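PDB 1GKR: L-hydantoinase from Arthrobacter aurescens, which hydrolyses the cyclic amide ring of 5-substituted hydantoins, preferring aryl over alkyl derivatives, with two zinc ions per subunit and a substrate-dependent stereoselectivity. Local coordinates for residues 80-84 against 85-89; 167-170 against 171-175; 268-271 against 272-276. All blocks are in the same frame, centred on the assembly; numbering follows the deposited sequence.

Contact 1: residues 80-84 against 85-89; sequences ESAAV and GGITT
The N-H of Ile-87 stands above the plane of the Ala-82 carbonyl, 44° out of it, with Ile-87 N 3.0 Å from Ala-82 O. One residue back in the helix, the Ser-81 carbonyl takes the N-H of Gly-85 (Gly-85 N to Ser-81 O 2.8 Å). Gly-86 N reaches Ala-83 O at 3.2 Å, though the position of that oxygen is less sure.

Together the bonds from Ile-87 and Gly-86 back into the last turn make a Schellman motif, which stops helix 75-85 and turns the chain into strand 87-92. Gly-86 sits at its hinge with a positive phi of 83°, where a CB would be jammed against the carbonyl oxygen of Gly-85. The turn closes a beta-alpha-beta unit of the TIM-barrel amidohydrolase fold, made of strand 51-62, helix 75-85 and strand 87-92; Gly-86 also bonds to the backbone of Val-56.

The motif has its usual apolar partner: Ala-82 CB lies 4.0 Å from Ile-87 CB, beside the bond from Ile-87 N to Ala-82 O. From there the Ile-87 side chain goes on to pack against Val-56 and Asp-58 of strand 51-62. On the helix, Ser-81 OG is hydrogen-bonded to Glu-339, while Glu-80 forms salt bridges with Arg-406 and Lys-118.

Contact 2: residues 167-170 against 171-175; sequences FEIF and QEIAA
Four successive i to i+4 bonds tie the two halves of this helix, from Gln-171 N to Phe-167 O at 3.1 Å, through Glu-172 N to Glu-168 O and Ile-173 N to Ile-169 O, to Ala-174 N on Phe-170 O at 2.9 Å.

The main side-chain contact is Gln-171 laid over Phe-167. With CG anti to the backbone N (chi1 -178°), the phenyl ring is swung to where the glutamine one turn on can cover it. Gln-171 CG makes a CH-pi contact over one face, 4.3 Å from the Phe-167 ring centroid and displaced toward the rim. Further along the extended glutamine chain, NE2 comes to 3.2 Å from Phe-167 CE2, the amide plane turned 43° from the ring.

Helix 163-176 precedes strand 179-182 of the TIM-barrel fold, and this flank faces another copy of the protein in the tetramer: Gln-171 OE1 is hydrogen-bonded to Gln-196 of the second subunit, whose Phe-215 ring meets that of Phe-167. Replacing Gln-171 by an alanine would probably uncover part of the Phe-167 ring and deprive Gln-196 of the second subunit of a carbonyl acceptor.

Elsewhere round the helix, Ile-169 and Ile-173 lie side by side, pointing the same way, with Ile-169 CG2 4.1 Å from Ile-173 CG1. Both isoleucines and Phe-170 press on Ile-180 of strand 179-182, and Phe-170 also packs on Leu-227 and Ala-231 of helix 214-231.

Contact 3: residues 268-271 against 272-276; sequences LNIT and TDDAE
Asp-274 folds its carboxylate back on Thr-271, and the close-fitting part of this turn is built round that pair. OD2 of Asp-274 accepts the backbone N-H of Thr-271 through its anti lone pair, the one away from OD1, with Thr-271 N 3.1 Å from Asp-274 OD2. Setting CG anti to the carbonyl carbon and beside the backbone N (chi1 -78°) is what sends the carboxylate back along the chain. In return, Asp-274 N gives a weak bond to Thr-271 O, 3.0 Å long and bent to 132°. The two residues therefore hold each other twice. Asp-274 stands at the N-cap of helix 275-278, yet its side chain makes no capping bond, its carboxylate pointing back to Thr-271 instead. The Ile-270 side chain crosses that of Asp-274 obliquely, its CG2 4.0 Å from Asp-274 OD2. A further bond, Ala-275 N to Thr-272 O at 2.9 Å, continues the tight 3-10 turn that leads into the helix.

Toward solvent, the exposed Asp-273 only passes across Thr-271; its carboxylate lies near the methyl CG2, which can donate no conventional hydrogen bond, and its side chain also touches Ala-291. The second oxygen of Asp-274, OD1, forms a long, weak ion pair with Arg-277, three residues further on in helix 275-278.

Ile-270 is buried among Met-282, Pro-413 and Phe-414 of neighbouring loops. Thr-271 leans on Ala-291 and Asn-294 of helix 291-303, where Trp-298 bonds to the carbonyl of Leu-268. Thus the segment crosses from helix 265-268, which follows barrel strand 259-263, into helix 275-278, with helices 291-303 and 341-350 beside it.

In the fold
The three contacts follow one another along the chain, all within the amidohydrolase family region, and none touches another. Contacts 1 and 2 lie on opposite sides of the chain's centre, their own centres about 33 Å apart; contact 3 is about 25 Å from contact 1 and about 37 Å from contact 2, centre to centre. Between side chains, Ile-87 of contact 1 is about 9 Å from the zinc ligand His-60, Phe-170 of contact 2 about 11 Å from the zinc ligand His-183, and Ile-270 of contact 3 about 11 Å from the zinc ligand Asp-312. Of the three, contact 2 alone meets another subunit of the tetramer.

Contact 1: residues 80-84 against 85-89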
loop_
_atom_site.group_PDB
_atom_site.type_symbol
_atom_site.label_atom_id
_atom_site.label_comp_id
_atom_site.label_asym_id
_atom_site.label_seq_id
_atom_site.Cartn_x
_atom_site.Cartn_y
_atom_site.Cartn_z
ATOM N N GLU A 80 -25.089 -22.048 32.680
ATOM C CA GLU A 80 -26.530 -21.837 32.587
ATOM C C GLU A 80 -26.751 -20.488 31.918
ATOM O O GLU A 80 -27.743 -20.291 31.219
ATOM C CB GLU A 80 -27.200 -21.849 33.965
ATOM C CG GLU A 80 -27.230 -23.215 34.619
ATOM C CD GLU A 80 -28.377 -23.357 35.601
ATOM O OE1 GLU A 80 -28.913 -22.314 36.032
ATOM O OE2 GLU A 80 -28.735 -24.505 35.949
ATOM N N SER A 81 -25.830 -19.554 32.143
ATOM C CA SER A 81 -25.931 -18.243 31.516
ATOM C C SER A 81 -25.797 -18.435 30.011
ATOM O O SER A 81 -26.497 -17.783 29.233
ATOM C CB SER A 81 -24.823 -17.306 31.994
ATOM O OG SER A 81 -25.142 -16.719 33.237
ATOM N N ALA A 82 -24.890 -19.323 29.607
ATOM C CA ALA A 82 -24.695 -19.600 28.194
ATOM C C ALA A 82 -26.009 -20.136 27.634
ATOM O O ALA A 82 -26.543 -19.611 26.654
ATOM C CB ALA A 82 -23.593 -20.625 28.002
ATOM N N ALA A 83 -26.537 -21.176 28.272
ATOM C CA ALA A 83 -27.780 -21.777 27.821
ATOM C C ALA A 83 -28.886 -20.763 27.595
ATOM O O ALA A 83 -29.512 -20.772 26.546
ATOM C CB ALA A 83 -28.242 -22.824 28.799
ATOM N N VAL A 84 -29.149 -19.881 28.549
ATOM C CA VAL A 84 -30.231 -18.939 28.307
ATOM C C VAL A 84 -29.807 -17.902 27.300
ATOM O O VAL A 84 -30.646 -17.330 26.614
ATOM C CB VAL A 84 -30.713 -18.220 29.594
ATOM C CG1 VAL A 84 -30.976 -19.232 30.674
ATOM C CG2 VAL A 84 -29.706 -17.202 30.045
ATOM N N GLY A 85 -28.502 -17.664 27.213
ATOM C CA GLY A 85 -27.981 -16.683 26.275
ATOM C C GLY A 85 -27.910 -17.201 24.848
ATOM O O GLY A 85 -27.524 -16.474 23.949
ATOM N N GLY A 86 -28.273 -18.460 24.635
ATOM C CA GLY A 86 -28.241 -19.022 23.298
ATOM C C GLY A 86 -26.885 -19.537 22.841
ATOM O O GLY A 86 -26.714 -19.875 21.668
ATOM N N ILE A 87 -25.920 -19.596 23.754
ATOM C CA ILE A 87 -24.587 -20.084 23.423
ATOM C C ILE A 87 -24.545 -21.574 23.731
ATOM O O ILE A 87 -24.451 -21.984 24.881
ATOM C CB ILE A 87 -23.514 -19.317 24.232
ATOM C CG1 ILE A 87 -23.558 -17.844 23.825
ATOM C CG2 ILE A 87 -22.120 -19.907 24.012
ATOM C CD1 ILE A 87 -22.560 -16.988 24.558
ATOM N N THR A 88 -24.613 -22.383 22.682
ATOM C CA THR A 88 -24.636 -23.831 22.830
ATOM C C THR A 88 -23.286 -24.534 22.949
ATOM O O THR A 88 -23.221 -25.666 23.417
ATOM C CB THR A 88 -25.445 -24.437 21.702
ATOM O OG1 THR A 88 -24.936 -23.957 20.451
ATOM C CG2 THR A 88 -26.913 -24.023 21.847
ATOM N N THR A 89 -22.212 -23.915 22.480
ATOM C CA THR A 89 -20.911 -24.533 22.701
ATOM C C THR A 89 -19.879 -23.441 22.983
ATOM O O THR A 89 -19.862 -22.380 22.342
ATOM C CB THR A 89 -20.433 -25.503 21.556
ATOM O OG1 THR A 89 -19.307 -24.943 20.888
ATOM C CG2 THR A 89 -21.518 -25.803 20.585
#

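Contact 2: residues 167-170 against 171-175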
loop_
_atom_site.group_PDB
_atom_site.type_symbol
_atom_site.label_atom_id
_atom_site.label_comp_id
_atom_site.label_asym_id
_atom_site.label_seq_id
_atom_site.Cartn_x
_atom_site.Cartn_y
_atom_site.Cartn_z
ATOM N N PHE A 167 7.380 -17.156 18.821
ATOM C CA PHE A 167 7.728 -17.693 17.514
ATOM C C PHE A 167 7.832 -19.213 17.532
ATOM O O PHE A 167 7.379 -19.881 16.600
ATOM C CB PHE A 167 9.045 -17.111 17.025
ATOM C CG PHE A 167 9.426 -17.581 15.660
ATOM C CD1 PHE A 167 8.679 -17.199 14.550
ATOM C CD2 PHE A 167 10.504 -18.433 15.482
ATOM C CE1 PHE A 167 8.998 -17.661 13.277
ATOM C CE2 PHE A 167 10.835 -18.903 14.218
ATOM C CZ PHE A 167 10.079 -18.515 13.111
ATOM N N GLU A 168 8.427 -19.765 18.587
ATOM C CA GLU A 168 8.565 -21.220 18.679
ATOM C C GLU A 168 7.195 -21.870 18.816
ATOM O O GLU A 168 6.956 -22.964 18.297
ATOM C CB GLU A 168 9.445 -21.613 19.864
ATOM C CG GLU A 168 10.874 -21.143 19.727
ATOM C CD GLU A 168 11.787 -21.724 20.786
ATOM O OE1 GLU A 168 11.442 -21.644 21.995
ATOM O OE2 GLU A 168 12.855 -22.252 20.396
ATOM N N ILE A 169 6.294 -21.188 19.519
ATOM C CA ILE A 169 4.948 -21.699 19.708
ATOM C C ILE A 169 4.244 -21.704 18.360
ATOM O O ILE A 169 3.564 -22.666 18.028
ATOM C CB ILE A 169 4.177 -20.838 20.715
ATOM C CG1 ILE A 169 4.811 -21.000 22.094
ATOM C CG2 ILE A 169 2.697 -21.224 20.731
ATOM C CD1 ILE A 169 4.166 -20.144 23.180
ATOM N N PHE A 170 4.424 -20.637 17.579
ATOM C CA PHE A 170 3.809 -20.542 16.257
ATOM C C PHE A 170 4.255 -21.718 15.401
ATOM O O PHE A 170 3.439 -22.334 14.706
ATOM C CB PHE A 170 4.210 -19.247 15.562
ATOM C CG PHE A 170 3.354 -18.055 15.926
ATOM C CD1 PHE A 170 2.515 -18.083 17.033
ATOM C CD2 PHE A 170 3.426 -16.889 15.176
ATOM C CE1 PHE A 170 1.764 -16.959 17.385
ATOM C CE2 PHE A 170 2.681 -15.769 15.519
ATOM C CZ PHE A 170 1.848 -15.806 16.628
ATOM N N GLN A 171 5.545 -22.041 15.444
ATOM C CA GLN A 171 6.032 -23.171 14.663
ATOM C C GLN A 171 5.414 -24.479 15.124
ATOM O O GLN A 171 5.016 -25.289 14.288
ATOM C CB GLN A 171 7.541 -23.275 14.739
ATOM C CG GLN A 171 8.245 -22.067 14.202
ATOM C CD GLN A 171 9.744 -22.198 14.298
ATOM O OE1 GLN A 171 10.289 -22.586 15.342
ATOM N NE2 GLN A 171 10.431 -21.867 13.211
ATOM N N GLU A 172 5.325 -24.713 16.430
ATOM C CA GLU A 172 4.711 -25.962 16.873
ATOM C C GLU A 172 3.264 -26.030 16.396
ATOM O O GLU A 172 2.840 -27.046 15.852
ATOM C CB GLU A 172 4.741 -26.110 18.394
ATOM C CG GLU A 172 5.880 -26.973 18.930
ATOM C CD GLU A 172 5.881 -28.398 18.377
ATOM O OE1 GLU A 172 4.860 -29.107 18.511
ATOM O OE2 GLU A 172 6.917 -28.808 17.812
ATOM N N ILE A 173 2.515 -24.946 16.599
ATOM C CA ILE A 173 1.116 -24.884 16.191
ATOM C C ILE A 173 0.945 -25.192 14.708
ATOM O O ILE A 173 0.010 -25.898 14.316
ATOM C CB ILE A 173 0.500 -23.495 16.465
ATOM C CG1 ILE A 173 0.469 -23.222 17.968
ATOM C CG2 ILE A 173 -0.902 -23.437 15.907
ATOM C CD1 ILE A 173 -0.317 -24.255 18.757
ATOM N N ALA A 174 1.842 -24.663 13.884
ATOM C CA ALA A 174 1.761 -24.898 12.451
ATOM C C ALA A 174 1.971 -26.361 12.146
ATOM O O ALA A 174 1.271 -26.935 11.316
ATOM C CB ALA A 174 2.790 -24.075 11.725
ATOM N N ALA A 175 2.938 -26.964 12.827
ATOM C CA ALA A 175 3.257 -28.367 12.620
ATOM C C ALA A 175 2.153 -29.319 13.083
ATOM O O ALA A 175 2.046 -30.428 12.577
ATOM C CB ALA A 175 4.553 -28.698 13.322
#

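Contact 3: residues 268-271 against 272-276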
loop_
_atom_site.group_PDB
_atom_site.type_symbol
_atom_site.label_atom_id
_atom_site.label_comp_id
_atom_site.label_asym_id
_atom_site.label_seq_id
_atom_site.Cartn_x
_atom_site.Cartn_y
_atom_site.Cartn_z
ATOM N N LEU A 268 -18.277 -3.280 20.818
ATOM C CA LEU A 268 -19.268 -2.725 19.899
ATOM C C LEU A 268 -20.387 -1.971 20.614
ATOM O O LEU A 268 -20.859 -0.950 20.118
ATOM C CB LEU A 268 -19.883 -3.836 19.043
ATOM C CG LEU A 268 -18.929 -4.517 18.061
ATOM C CD1 LEU A 268 -19.596 -5.712 17.430
ATOM C CD2 LEU A 268 -18.520 -3.537 17.004
ATOM N N ASN A 269 -20.784 -2.464 21.785
ATOM C CA ASN A 269 -21.873 -1.866 22.551
ATOM C C ASN A 269 -21.500 -0.947 23.702
ATOM O O ASN A 269 -22.371 -0.544 24.471
ATOM C CB ASN A 269 -22.783 -2.973 23.065
ATOM C CG ASN A 269 -23.376 -3.782 21.943
ATOM O OD1 ASN A 269 -24.292 -3.330 21.258
ATOM N ND2 ASN A 269 -22.841 -4.980 21.723
ATOM N N ILE A 270 -20.218 -0.622 23.844
ATOM C CA ILE A 270 -19.792 0.275 24.914
ATOM C C ILE A 270 -18.781 1.244 24.349
ATOM O O ILE A 270 -18.017 0.912 23.444
ATOM C CB ILE A 270 -19.149 -0.472 26.080
ATOM C CG1 ILE A 270 -20.091 -1.551 26.589
ATOM C CG2 ILE A 270 -18.873 0.490 27.216
ATOM C CD1 ILE A 270 -19.466 -2.410 27.644
ATOM N N THR A 271 -18.769 2.444 24.902
ATOM C CA THR A 271 -17.886 3.493 24.430
ATOM C C THR A 271 -17.204 4.163 25.588
ATOM O O THR A 271 -17.663 4.047 26.720
ATOM C CB THR A 271 -18.714 4.515 23.658
ATOM O OG1 THR A 271 -18.771 4.108 22.292
ATOM C CG2 THR A 271 -18.153 5.891 23.773
ATOM N N THR A 272 -16.107 4.860 25.324
ATOM C CA THR A 272 -15.434 5.530 26.417
ATOM C C THR A 272 -16.340 6.572 27.060
ATOM O O THR A 272 -16.183 6.854 28.245
ATOM C CB THR A 272 -14.100 6.187 25.996
ATOM O OG1 THR A 272 -14.297 7.031 24.856
ATOM C CG2 THR A 272 -13.075 5.122 25.688
ATOM N N ASP A 273 -17.296 7.155 26.335
ATOM C CA ASP A 273 -18.123 8.109 27.052
ATOM C C ASP A 273 -19.219 7.459 27.886
ATOM O O ASP A 273 -20.258 8.054 28.147
ATOM C CB ASP A 273 -18.673 9.273 26.180
ATOM C CG ASP A 273 -18.869 8.926 24.730
ATOM O OD1 ASP A 273 -19.863 8.247 24.401
ATOM O OD2 ASP A 273 -18.032 9.364 23.912
ATOM N N ASP A 274 -18.954 6.233 28.325
ATOM C CA ASP A 274 -19.853 5.484 29.203
ATOM C C ASP A 274 -19.000 5.208 30.434
ATOM O O ASP A 274 -19.483 4.718 31.456
ATOM C CB ASP A 274 -20.263 4.140 28.592
ATOM C CG ASP A 274 -21.325 4.277 27.534
ATOM O OD1 ASP A 274 -22.350 4.930 27.816
ATOM O OD2 ASP A 274 -21.145 3.719 26.427
ATOM N N ALA A 275 -17.715 5.530 30.308
ATOM C CA ALA A 275 -16.750 5.305 31.366
ATOM C C ALA A 275 -17.192 5.872 32.701
ATOM O O ALA A 275 -17.083 5.207 33.728
ATOM C CB ALA A 275 -15.405 5.887 30.973
ATOM N N GLU A 276 -17.702 7.094 32.691
ATOM C CA GLU A 276 -18.123 7.714 33.935
ATOM C C GLU A 276 -19.254 7.032 34.690
ATOM O O GLU A 276 -19.177 6.897 35.909
ATOM C CB GLU A 276 -18.464 9.179 33.699
ATOM C CG GLU A 276 -17.285 10.100 33.947
ATOM C CD GLU A 276 -17.471 11.453 33.292
ATOM O OE1 GLU A 276 -18.545 12.072 33.496
ATOM O OE2 GLU A 276 -16.543 11.897 32.574
#